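Local coordinates for protein F01G10.3, confirmed by transcript evidence (Caenorhabditis elegans, PDB 3K6J), which probably acts as an NAD+-dependent (3S)-3-hydroxyacyl-CoA dehydrogenase, built on a Rossmann fold and carrying a bound zinc ion, at residues F245-K250 against S429-A434; Y253-L258 against I359-Y364; G283-E288 against G312-K317; S348-I353 against V419-L424. All coordinates share one frame; numbering follows the deposited sequence.

Overall arrangement
Contacts 1, 2 and 4 cluster on one side of the chain's centre, their own centres about 10 to 11 Å apart, and share the surroundings of helix 355-375. Contact 1 is buried and polar: side chains of helix 234-253 meet a tyrosine hydroxyl. Contact 2, partly buried, is an aromatic pair between the loop after that same helix and helix 355-375. Contact 4, also partly buried, is mainly apolar and lies about 31 Å from the chain's centre, joining a loop to helix 412-424. Contact 3 is more distant, its centre about 21 Å or more from the others; it meets contact 1 through Phe245 packing on Phe284 and Met287, and its main interaction is ionic, with an exposed lysine.

Contact 1: residues F245-K250 against S429-A434; sequences FDQSQK and SAYIVA
Gln247 and Lys250, one turn apart on helix 234-253, both direct a nitrogen at the hydroxyl of Tyr431. The tight part of the contact is here. Gln247 NE2 donates to Tyr431 OH over 3.1 Å with an N-H...O angle of 174°, and the oxygen lies almost exactly in the plane of the amide. The amide meets the hydroxyl with its plane nearly perpendicular to the phenol ring, at 88°, and does not stack on it. The bend of the Gln247 chain at chi2 turns the amide across to the other segment, although its CB does not point there. Lys250 is extended beyond CG, and its NZ reaches Tyr431 OH at 3.4 Å, a weak bond; the same nitrogen donates to Gln247 OE1 at 3.1 Å, closing a triangle of three polar groups. Its strongest partner is Glu428, just before the second segment, through a salt bridge. Gln247 NE2 also bonds to the carbonyl of Phe361, which fixes the amide's rotation from both ends together with Lys250. The N-H of Gln247, with a lesser contribution from the ammonium of Lys250, would be expected to polarise the phenol oxygen.

Toward Ala430 the fit is looser: its CB comes no nearer to Gln247 than 4.0 Å, at OE1, and Ala430 is itself partly exposed, beside an exposed Ser429. The arrangement is a buried polar cluster between a long helix and a short 3-10 turn, tying the loop between helices 412-424 and 435-440 to helix 234-253, within the helical part of the chain.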
# COMPACT_ATOMS: atom_id res chain seq x y z
N PHE A 245 -11.65 -7.52 -4.63
CA PHE A 245 -12.67 -6.57 -5.04
C PHE A 245 -13.72 -7.23 -5.95
O PHE A 245 -14.90 -6.89 -5.87
CB PHE A 245 -12.06 -5.31 -5.69
CG PHE A 245 -13.04 -4.16 -5.84
CD1 PHE A 245 -13.36 -3.36 -4.76
CD2 PHE A 245 -13.65 -3.90 -7.06
CE1 PHE A 245 -14.26 -2.31 -4.88
CE2 PHE A 245 -14.57 -2.84 -7.19
CZ PHE A 245 -14.87 -2.05 -6.11
N ASP A 246 -13.29 -8.16 -6.81
CA ASP A 246 -14.26 -8.87 -7.64
C ASP A 246 -15.28 -9.63 -6.81
O ASP A 246 -16.47 -9.54 -7.08
CB ASP A 246 -13.58 -9.75 -8.68
CG ASP A 246 -13.08 -8.93 -9.87
OD1 ASP A 246 -12.74 -7.73 -9.70
OD2 ASP A 246 -13.05 -9.48 -11.00
N GLN A 247 -14.81 -10.37 -5.80
CA GLN A 247 -15.70 -11.01 -4.83
C GLN A 247 -16.66 -10.00 -4.24
O GLN A 247 -17.88 -10.26 -4.16
CB GLN A 247 -14.90 -11.65 -3.70
CG GLN A 247 -13.99 -12.78 -4.12
CD GLN A 247 -14.73 -13.84 -4.91
OE1 GLN A 247 -14.56 -13.95 -6.13
NE2 GLN A 247 -15.58 -14.62 -4.22
N SER A 248 -16.13 -8.85 -3.82
CA SER A 248 -16.94 -7.81 -3.22
C SER A 248 -18.07 -7.35 -4.13
O SER A 248 -19.18 -7.05 -3.68
CB SER A 248 -16.06 -6.61 -2.82
OG SER A 248 -15.20 -7.00 -1.77
N GLN A 249 -17.78 -7.28 -5.42
CA GLN A 249 -18.78 -6.91 -6.40
C GLN A 249 -19.86 -7.99 -6.55
O GLN A 249 -21.05 -7.65 -6.64
CB GLN A 249 -18.13 -6.59 -7.73
CG GLN A 249 -17.25 -5.36 -7.64
CD GLN A 249 -17.19 -4.60 -8.93
OE1 GLN A 249 -16.14 -4.53 -9.58
NE2 GLN A 249 -18.32 -4.03 -9.33
N LYS A 250 -19.45 -9.26 -6.56
CA LYS A 250 -20.41 -10.37 -6.66
C LYS A 250 -21.48 -10.27 -5.58
O LYS A 250 -22.64 -10.61 -5.82
CB LYS A 250 -19.72 -11.72 -6.58
CG LYS A 250 -19.04 -12.18 -7.86
CD LYS A 250 -18.26 -13.48 -7.60
CE LYS A 250 -17.36 -13.85 -8.77
NZ LYS A 250 -16.42 -14.95 -8.38
N SER A 429 -11.80 -19.22 -11.43
CA SER A 429 -10.44 -19.53 -10.93
C SER A 429 -10.20 -19.16 -9.47
O SER A 429 -9.40 -19.78 -8.79
CB SER A 429 -9.39 -18.87 -11.81
OG SER A 429 -9.64 -17.47 -11.93
N ALA A 430 -10.92 -18.14 -8.99
CA ALA A 430 -10.77 -17.67 -7.62
C ALA A 430 -10.95 -18.77 -6.57
O ALA A 430 -10.46 -18.64 -5.45
CB ALA A 430 -11.76 -16.53 -7.36
N TYR A 431 -11.65 -19.84 -6.94
CA TYR A 431 -11.95 -20.93 -6.00
C TYR A 431 -11.08 -22.17 -6.20
O TYR A 431 -11.17 -23.12 -5.43
CB TYR A 431 -13.44 -21.31 -6.07
CG TYR A 431 -14.39 -20.14 -5.98
CD1 TYR A 431 -14.35 -19.27 -4.89
CD2 TYR A 431 -15.34 -19.91 -6.97
CE1 TYR A 431 -15.22 -18.20 -4.79
CE2 TYR A 431 -16.23 -18.83 -6.88
CZ TYR A 431 -16.16 -17.97 -5.79
OH TYR A 431 -17.03 -16.90 -5.68
N ILE A 432 -10.26 -22.16 -7.25
CA ILE A 432 -9.30 -23.24 -7.51
C ILE A 432 -8.14 -23.13 -6.53
O ILE A 432 -7.29 -22.23 -6.64
CB ILE A 432 -8.74 -23.17 -8.95
CG1 ILE A 432 -9.87 -22.94 -9.98
CG2 ILE A 432 -7.82 -24.39 -9.24
CD1 ILE A 432 -10.47 -24.18 -10.60
N VAL A 433 -8.09 -24.05 -5.57
CA VAL A 433 -7.08 -24.03 -4.52
C VAL A 433 -5.65 -24.19 -5.05
O VAL A 433 -5.38 -25.06 -5.88
CB VAL A 433 -7.40 -25.07 -3.41
CG1 VAL A 433 -6.39 -25.01 -2.27
CG2 VAL A 433 -8.79 -24.81 -2.84
N ALA A 434 -4.74 -23.34 -4.57
CA ALA A 434 -3.32 -23.42 -4.94
C ALA A 434 -2.57 -24.54 -4.19
O ALA A 434 -2.82 -24.77 -2.99
CB ALA A 434 -2.64 -22.08 -4.69

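Contact 2: residues Y253-L258 against I359-Y364; sequences YEYGYL and INFMLY
Tyr255 meets Phe361 in the only side-chain contact within 4.5 Å between residues 253-258 and 359-364. The loop leaves helix 234-253 at Tyr253, and two residues on comes the tyrosine that makes the contact. Its CG is anti to the carbonyl carbon (chi1 -53°), and the ring reaches over with its edge toward the flat side of Phe361. The phenylalanine comes from the opposite direction, its CG anti to the backbone N (chi1 -168°). Ring centroids are 5.7 Å apart and the planes stand at 75° to each other. It is the CE2 and hydroxyl side of the tyrosine that approaches the outer end of the phenylalanine: Tyr255 OH is 4.0 Å from Phe361 CE1, and Tyr255 CE2 is 4.1 Å from Phe361 CZ. The polar end is satisfied elsewhere, since Tyr255 OH bonds to the carbonyl of Ile350 and to the hydroxyl of Ser348, which holds the ring's far end in place. Further along, beyond Gly256, Tyr257 sets its ring edge against Tyr255 CB before the chain enters helix 259-269. The pair is a T-shaped aromatic contact, here joining an interhelical loop to the buried residues 359-364 of helix 355-375 in the helical part of the dehydrogenase.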
# COMPACT_ATOMS: atom_id res chain seq x y z
N TYR A 253 -24.17 -7.82 -7.21
CA TYR A 253 -24.96 -8.24 -8.36
C TYR A 253 -25.55 -9.65 -8.31
O TYR A 253 -26.60 -9.89 -8.91
CB TYR A 253 -24.28 -7.96 -9.71
CG TYR A 253 -22.98 -8.67 -9.97
CD1 TYR A 253 -21.76 -8.00 -9.85
CD2 TYR A 253 -22.96 -10.01 -10.35
CE1 TYR A 253 -20.56 -8.63 -10.09
CE2 TYR A 253 -21.75 -10.67 -10.59
CZ TYR A 253 -20.56 -9.96 -10.46
OH TYR A 253 -19.36 -10.59 -10.70
N GLU A 254 -24.89 -10.58 -7.61
CA GLU A 254 -25.40 -11.95 -7.47
C GLU A 254 -26.25 -12.12 -6.22
O GLU A 254 -27.19 -12.93 -6.20
CB GLU A 254 -24.27 -12.97 -7.47
CG GLU A 254 -23.80 -13.37 -8.86
CD GLU A 254 -22.52 -14.17 -8.81
OE1 GLU A 254 -21.71 -14.06 -9.76
OE2 GLU A 254 -22.32 -14.90 -7.81
N TYR A 255 -25.91 -11.37 -5.18
CA TYR A 255 -26.67 -11.35 -3.94
C TYR A 255 -27.23 -9.95 -3.85
O TYR A 255 -27.02 -9.15 -4.76
CB TYR A 255 -25.78 -11.71 -2.74
CG TYR A 255 -25.04 -13.02 -2.95
CD1 TYR A 255 -25.53 -14.21 -2.44
CD2 TYR A 255 -23.85 -13.06 -3.68
CE1 TYR A 255 -24.86 -15.42 -2.63
CE2 TYR A 255 -23.17 -14.26 -3.89
CZ TYR A 255 -23.68 -15.43 -3.36
OH TYR A 255 -23.00 -16.63 -3.56
N GLY A 256 -27.95 -9.62 -2.80
CA GLY A 256 -28.60 -8.33 -2.82
C GLY A 256 -27.92 -7.27 -1.99
O GLY A 256 -28.54 -6.29 -1.63
N TYR A 257 -26.64 -7.47 -1.68
CA TYR A 257 -25.97 -6.59 -0.71
C TYR A 257 -25.67 -5.20 -1.26
O TYR A 257 -25.28 -5.05 -2.41
CB TYR A 257 -24.71 -7.24 -0.15
CG TYR A 257 -24.95 -8.41 0.79
CD1 TYR A 257 -25.12 -9.70 0.28
CD2 TYR A 257 -24.99 -8.23 2.17
CE1 TYR A 257 -25.33 -10.78 1.12
CE2 TYR A 257 -25.20 -9.33 3.04
CZ TYR A 257 -25.37 -10.59 2.50
OH TYR A 257 -25.58 -11.68 3.31
N LEU A 258 -25.92 -4.20 -0.43
CA LEU A 258 -25.67 -2.81 -0.76
C LEU A 258 -24.30 -2.41 -0.19
O LEU A 258 -23.81 -3.03 0.76
CB LEU A 258 -26.78 -1.90 -0.20
CG LEU A 258 -28.25 -2.30 -0.28
CD1 LEU A 258 -29.18 -1.15 0.12
CD2 LEU A 258 -28.63 -2.85 -1.67
N ILE A 359 -17.69 -12.41 4.86
CA ILE A 359 -16.25 -12.33 5.12
C ILE A 359 -15.48 -13.46 4.42
O ILE A 359 -14.50 -13.20 3.74
CB ILE A 359 -15.94 -12.30 6.65
CG1 ILE A 359 -16.26 -10.93 7.25
CG2 ILE A 359 -14.49 -12.69 6.94
CD1 ILE A 359 -15.61 -9.72 6.55
N ASN A 360 -15.94 -14.70 4.56
CA ASN A 360 -15.30 -15.82 3.90
C ASN A 360 -15.27 -15.68 2.39
O ASN A 360 -14.27 -15.98 1.75
CB ASN A 360 -15.98 -17.13 4.31
CG ASN A 360 -15.84 -17.43 5.78
OD1 ASN A 360 -15.05 -16.78 6.48
ND2 ASN A 360 -16.58 -18.41 6.26
N PHE A 361 -16.39 -15.23 1.84
CA PHE A 361 -16.55 -15.03 0.39
C PHE A 361 -15.53 -14.02 -0.14
O PHE A 361 -15.01 -14.17 -1.25
CB PHE A 361 -17.98 -14.55 0.10
CG PHE A 361 -18.36 -14.58 -1.37
CD1 PHE A 361 -18.72 -15.77 -2.00
CD2 PHE A 361 -18.38 -13.40 -2.12
CE1 PHE A 361 -19.09 -15.79 -3.37
CE2 PHE A 361 -18.73 -13.42 -3.49
CZ PHE A 361 -19.09 -14.64 -4.10
N MET A 362 -15.24 -13.00 0.66
CA MET A 362 -14.23 -11.98 0.30
C MET A 362 -12.79 -12.39 0.60
O MET A 362 -11.92 -12.25 -0.24
CB MET A 362 -14.53 -10.64 0.98
CG MET A 362 -15.51 -9.78 0.20
SD MET A 362 -16.17 -8.37 1.12
CE MET A 362 -16.95 -9.12 2.52
N LEU A 363 -12.54 -12.89 1.81
CA LEU A 363 -11.18 -13.10 2.28
C LEU A 363 -10.52 -14.44 1.89
O LEU A 363 -9.33 -14.47 1.57
CB LEU A 363 -11.13 -12.86 3.79
CG LEU A 363 -10.86 -11.44 4.35
CD1 LEU A 363 -11.25 -10.24 3.46
CD2 LEU A 363 -11.40 -11.30 5.75
N TYR A 364 -11.28 -15.53 1.91
CA TYR A 364 -10.70 -16.83 1.58
C TYR A 364 -10.08 -16.88 0.17
O TYR A 364 -8.98 -17.36 0.00
CB TYR A 364 -11.74 -17.96 1.76
CG TYR A 364 -12.08 -18.27 3.19
CD1 TYR A 364 -11.78 -17.38 4.23
CD2 TYR A 364 -12.73 -19.46 3.52
CE1 TYR A 364 -12.11 -17.66 5.56
CE2 TYR A 364 -13.06 -19.76 4.84
CZ TYR A 364 -12.75 -18.86 5.85
OH TYR A 364 -13.09 -19.17 7.14

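Contact 3: residues G283-E288 against G312-K317; sequences GFDVME and GRKTNK
The carboxylate of Asp285 is the flat group that Lys314 meets: NZ sits 2.7 Å from Asp285 OD2, on the syn lone pair of that oxygen, in a charged hydrogen bond that is also a salt bridge. The lysine's carbons run up to the same oxygen, with CE 3.4 Å and CD 3.6 Å from Asp285 OD2. The other oxygen, Asp285 OD1, takes at most a weak bond from the backbone N of Val286 over 3.1 Å, bent to 123°. In both side chains CG is flanked by the two backbone neighbours of CA (chi1 50° in Asp285, 72° in Lys314), and in Lys314 a further bend at chi3 brings the ammonium round. Lys314 itself is exposed. Next to the bridge the backbones close in, Gly283 and Gly312 having CA atoms 5.4 Å apart, and Lys314 CD passes 4.4 Å from Gly283 CA. The contact sits in the first turn or so of helix 285-293, just past helix 275-282, against the loop that leads from helix 300-307 to strand 321-322. The ring of Phe284 turns away from it toward Trp306 and Phe319.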
# COMPACT_ATOMS: atom_id res chain seq x y z
N GLY A 283 -11.17 6.56 -6.83
CA GLY A 283 -11.67 6.90 -8.15
C GLY A 283 -11.96 5.64 -8.94
O GLY A 283 -11.05 4.97 -9.41
N PHE A 284 -13.24 5.33 -9.09
CA PHE A 284 -13.68 4.12 -9.76
C PHE A 284 -13.44 4.14 -11.28
O PHE A 284 -13.59 3.12 -11.96
CB PHE A 284 -15.16 3.86 -9.41
CG PHE A 284 -15.63 2.45 -9.68
CD1 PHE A 284 -14.78 1.36 -9.50
CD2 PHE A 284 -16.95 2.21 -10.07
CE1 PHE A 284 -15.22 0.04 -9.74
CE2 PHE A 284 -17.40 0.90 -10.30
CZ PHE A 284 -16.54 -0.18 -10.14
N ASP A 285 -13.06 5.31 -11.80
CA ASP A 285 -12.59 5.45 -13.19
C ASP A 285 -11.29 4.68 -13.45
O ASP A 285 -11.06 4.22 -14.58
CB ASP A 285 -12.43 6.93 -13.58
CG ASP A 285 -11.62 7.75 -12.56
OD1 ASP A 285 -11.42 7.30 -11.41
OD2 ASP A 285 -11.18 8.87 -12.91
N VAL A 286 -10.45 4.56 -12.41
CA VAL A 286 -9.19 3.80 -12.48
C VAL A 286 -9.46 2.36 -12.98
O VAL A 286 -8.76 1.85 -13.86
CB VAL A 286 -8.44 3.78 -11.10
CG1 VAL A 286 -7.17 2.95 -11.18
CG2 VAL A 286 -8.11 5.22 -10.64
N MET A 287 -10.51 1.75 -12.44
CA MET A 287 -10.94 0.41 -12.82
C MET A 287 -11.44 0.37 -14.26
O MET A 287 -11.23 -0.63 -14.96
CB MET A 287 -12.04 -0.06 -11.89
CG MET A 287 -11.76 0.19 -10.41
SD MET A 287 -11.01 -1.21 -9.60
CE MET A 287 -12.14 -2.55 -10.00
N GLU A 288 -12.12 1.44 -14.69
CA GLU A 288 -12.64 1.56 -16.06
C GLU A 288 -11.51 1.77 -17.05
O GLU A 288 -11.49 1.16 -18.11
CB GLU A 288 -13.65 2.71 -16.18
CG GLU A 288 -14.32 2.78 -17.55
CD GLU A 288 -15.09 4.07 -17.81
OE1 GLU A 288 -16.09 4.01 -18.54
OE2 GLU A 288 -14.70 5.14 -17.29
N GLY A 312 -16.91 8.12 -7.84
CA GLY A 312 -16.62 8.25 -6.43
C GLY A 312 -16.65 9.69 -6.00
O GLY A 312 -17.53 10.45 -6.39
N ARG A 313 -15.66 10.06 -5.19
CA ARG A 313 -15.61 11.37 -4.60
C ARG A 313 -15.40 12.48 -5.61
O ARG A 313 -15.92 13.58 -5.44
CB ARG A 313 -14.52 11.41 -3.54
CG ARG A 313 -14.94 10.72 -2.28
CD ARG A 313 -13.99 10.99 -1.15
NE ARG A 313 -14.54 10.50 0.10
CZ ARG A 313 -15.20 11.24 0.98
NH1 ARG A 313 -15.38 12.54 0.75
NH2 ARG A 313 -15.66 10.68 2.09
N LYS A 314 -14.63 12.18 -6.66
CA LYS A 314 -14.27 13.17 -7.67
C LYS A 314 -15.49 13.59 -8.51
O LYS A 314 -15.53 14.71 -9.02
CB LYS A 314 -13.14 12.64 -8.57
CG LYS A 314 -13.55 11.53 -9.53
CD LYS A 314 -12.34 10.78 -10.07
CE LYS A 314 -11.48 11.64 -11.00
NZ LYS A 314 -10.27 10.89 -11.42
N THR A 315 -16.46 12.68 -8.63
CA THR A 315 -17.71 12.94 -9.33
C THR A 315 -18.87 13.13 -8.36
O THR A 315 -20.02 13.16 -8.77
CB THR A 315 -18.08 11.82 -10.34
OG1 THR A 315 -17.98 10.53 -9.71
CG2 THR A 315 -17.16 11.87 -11.56
N ASN A 316 -18.54 13.24 -7.07
CA ASN A 316 -19.52 13.42 -5.98
C ASN A 316 -20.57 12.30 -5.83
O ASN A 316 -21.43 12.34 -4.94
CB ASN A 316 -20.18 14.80 -6.05
CG ASN A 316 -19.31 15.89 -5.44
OD1 ASN A 316 -18.55 16.55 -6.15
ND2 ASN A 316 -19.39 16.06 -4.13
N LYS A 317 -20.48 11.30 -6.69
CA LYS A 317 -21.32 10.11 -6.64
C LYS A 317 -20.46 8.94 -7.07
O LYS A 317 -19.60 9.07 -7.94
CB LYS A 317 -22.55 10.26 -7.54
CG LYS A 317 -22.27 10.81 -8.94
CD LYS A 317 -23.55 11.01 -9.76
CE LYS A 317 -23.26 11.55 -11.17
NZ LYS A 317 -24.50 11.67 -12.00

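Contact 4: residues S348-I353 against V419-L424; sequences SNIQII and VHWSSL
Ile350 presses a methyl onto the indole of Trp421 at unusually short range: its CG2 lies 3.3 Å from both Trp421 CD1 and NE1, above one face, at the rim by the CD1-NE1 bond. This apolar contact, at most a strongly offset CH-pi-like approach, joins an ST turn in the loop before helix 355-375 to the last turns of helix 412-424. In the turn, Ser348 OG accepts from the backbone N of Ile350 at 3.3 Å, which helps define the turn ahead of the isoleucine. The two side chains cross at about a right angle. Across the contact CG2, which stands anti to the backbone N, meets only the indole. CG1 lies beside that N (chi1 -66°), between the indole and Leu424, and touches both: Ile350 CG1 is 3.9 Å from Trp421 CD1 and 4.0 Å from Leu424 CB. Chi2 of Ile350, at 149°, is off a staggered value, consistent with a tight fit here.

Leu424 completes the apolar patch. Its CB is 3.8 Å from Asn349 CB, and Leu424 CD1 touches the loop backbone 3.5 Å from Asn349 O. Trp421 is buried and its ring also touches Asn360 of helix 355-375. The more open side holds Asn349, which is exposed, and the partly exposed Leu424. A water molecule links the segments, donating to Gln351 O at 3.3 Å and accepting weakly from Trp421 NE1 at 3.4 Å.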
# COMPACT_ATOMS: atom_id res chain seq x y z
N SER A 348 -26.92 -17.71 -8.13
CA SER A 348 -25.81 -18.35 -7.38
C SER A 348 -26.11 -19.60 -6.56
O SER A 348 -26.97 -19.62 -5.68
CB SER A 348 -24.97 -17.35 -6.57
OG SER A 348 -23.74 -17.96 -6.18
N ASN A 349 -25.35 -20.65 -6.88
CA ASN A 349 -25.35 -21.90 -6.14
C ASN A 349 -24.57 -21.84 -4.82
O ASN A 349 -24.85 -22.62 -3.90
CB ASN A 349 -24.80 -23.02 -7.02
CG ASN A 349 -25.60 -23.20 -8.30
OD1 ASN A 349 -26.82 -22.96 -8.34
ND2 ASN A 349 -24.92 -23.62 -9.36
N ILE A 350 -23.61 -20.92 -4.73
CA ILE A 350 -22.84 -20.74 -3.50
C ILE A 350 -23.68 -20.03 -2.44
O ILE A 350 -24.24 -18.96 -2.69
CB ILE A 350 -21.51 -19.99 -3.77
CG1 ILE A 350 -20.58 -20.84 -4.64
CG2 ILE A 350 -20.82 -19.62 -2.46
CD1 ILE A 350 -19.67 -20.04 -5.55
N GLN A 351 -23.75 -20.63 -1.26
CA GLN A 351 -24.57 -20.13 -0.15
C GLN A 351 -23.91 -18.99 0.64
O GLN A 351 -22.81 -19.16 1.17
CB GLN A 351 -24.89 -21.28 0.81
CG GLN A 351 -25.83 -22.36 0.26
CD GLN A 351 -27.30 -21.96 0.37
OE1 GLN A 351 -27.87 -21.38 -0.57
NE2 GLN A 351 -27.93 -22.27 1.51
N ILE A 352 -24.60 -17.84 0.72
CA ILE A 352 -24.24 -16.74 1.64
C ILE A 352 -25.45 -16.33 2.50
O ILE A 352 -26.35 -15.61 2.03
CB ILE A 352 -23.68 -15.49 0.91
CG1 ILE A 352 -22.51 -15.84 -0.02
CG2 ILE A 352 -23.27 -14.42 1.91
CD1 ILE A 352 -21.24 -16.30 0.67
N ILE A 353 -25.46 -16.76 3.76
CA ILE A 353 -26.62 -16.54 4.65
C ILE A 353 -26.39 -15.49 5.74
O ILE A 353 -27.33 -14.83 6.20
CB ILE A 353 -27.16 -17.89 5.26
CG1 ILE A 353 -26.07 -18.64 6.04
CG2 ILE A 353 -27.73 -18.80 4.16
CD1 ILE A 353 -26.58 -19.62 7.08
N VAL A 419 -12.60 -25.54 -2.09
CA VAL A 419 -12.92 -26.70 -2.92
C VAL A 419 -14.45 -26.87 -3.07
O VAL A 419 -14.95 -27.14 -4.17
CB VAL A 419 -12.23 -28.01 -2.42
CG1 VAL A 419 -10.69 -27.86 -2.43
CG2 VAL A 419 -12.72 -28.41 -1.04
N HIS A 420 -15.18 -26.66 -1.97
CA HIS A 420 -16.64 -26.72 -1.99
C HIS A 420 -17.24 -25.61 -2.87
O HIS A 420 -18.20 -25.87 -3.60
CB HIS A 420 -17.22 -26.70 -0.58
CG HIS A 420 -18.71 -26.53 -0.53
ND1 HIS A 420 -19.33 -25.69 0.37
CD2 HIS A 420 -19.69 -27.07 -1.29
CE1 HIS A 420 -20.64 -25.73 0.17
NE2 HIS A 420 -20.88 -26.55 -0.84
N TRP A 421 -16.68 -24.41 -2.83
CA TRP A 421 -17.13 -23.34 -3.73
C TRP A 421 -16.73 -23.63 -5.17
O TRP A 421 -17.43 -23.23 -6.10
CB TRP A 421 -16.60 -21.96 -3.31
CG TRP A 421 -17.20 -21.41 -2.05
CD1 TRP A 421 -18.42 -21.74 -1.51
CD2 TRP A 421 -16.64 -20.42 -1.18
NE1 TRP A 421 -18.64 -21.03 -0.35
CE2 TRP A 421 -17.56 -20.21 -0.13
CE3 TRP A 421 -15.43 -19.70 -1.18
CZ2 TRP A 421 -17.32 -19.29 0.91
CZ3 TRP A 421 -15.19 -18.79 -0.15
CH2 TRP A 421 -16.13 -18.60 0.89
N SER A 422 -15.61 -24.32 -5.35
CA SER A 422 -15.18 -24.71 -6.69
C SER A 422 -16.14 -25.72 -7.29
O SER A 422 -16.29 -25.77 -8.50
CB SER A 422 -13.79 -25.33 -6.65
OG SER A 422 -13.25 -25.34 -7.96
N SER A 423 -16.77 -26.53 -6.43
CA SER A 423 -17.76 -27.51 -6.87
C SER A 423 -18.91 -26.81 -7.54
O SER A 423 -19.26 -27.13 -8.68
CB SER A 423 -18.31 -28.29 -5.68
OG SER A 423 -17.35 -29.21 -5.22
N LEU A 424 -19.48 -25.83 -6.84
CA LEU A 424 -20.69 -25.18 -7.29
C LEU A 424 -20.43 -24.21 -8.44
O LEU A 424 -21.37 -23.82 -9.13
CB LEU A 424 -21.39 -24.47 -6.12
CG LEU A 424 -21.67 -25.34 -4.88
CD1 LEU A 424 -21.93 -24.50 -3.62
CD2 LEU A 424 -22.80 -26.37 -5.13
O HOH W 1 -20.96 -21.76 1.98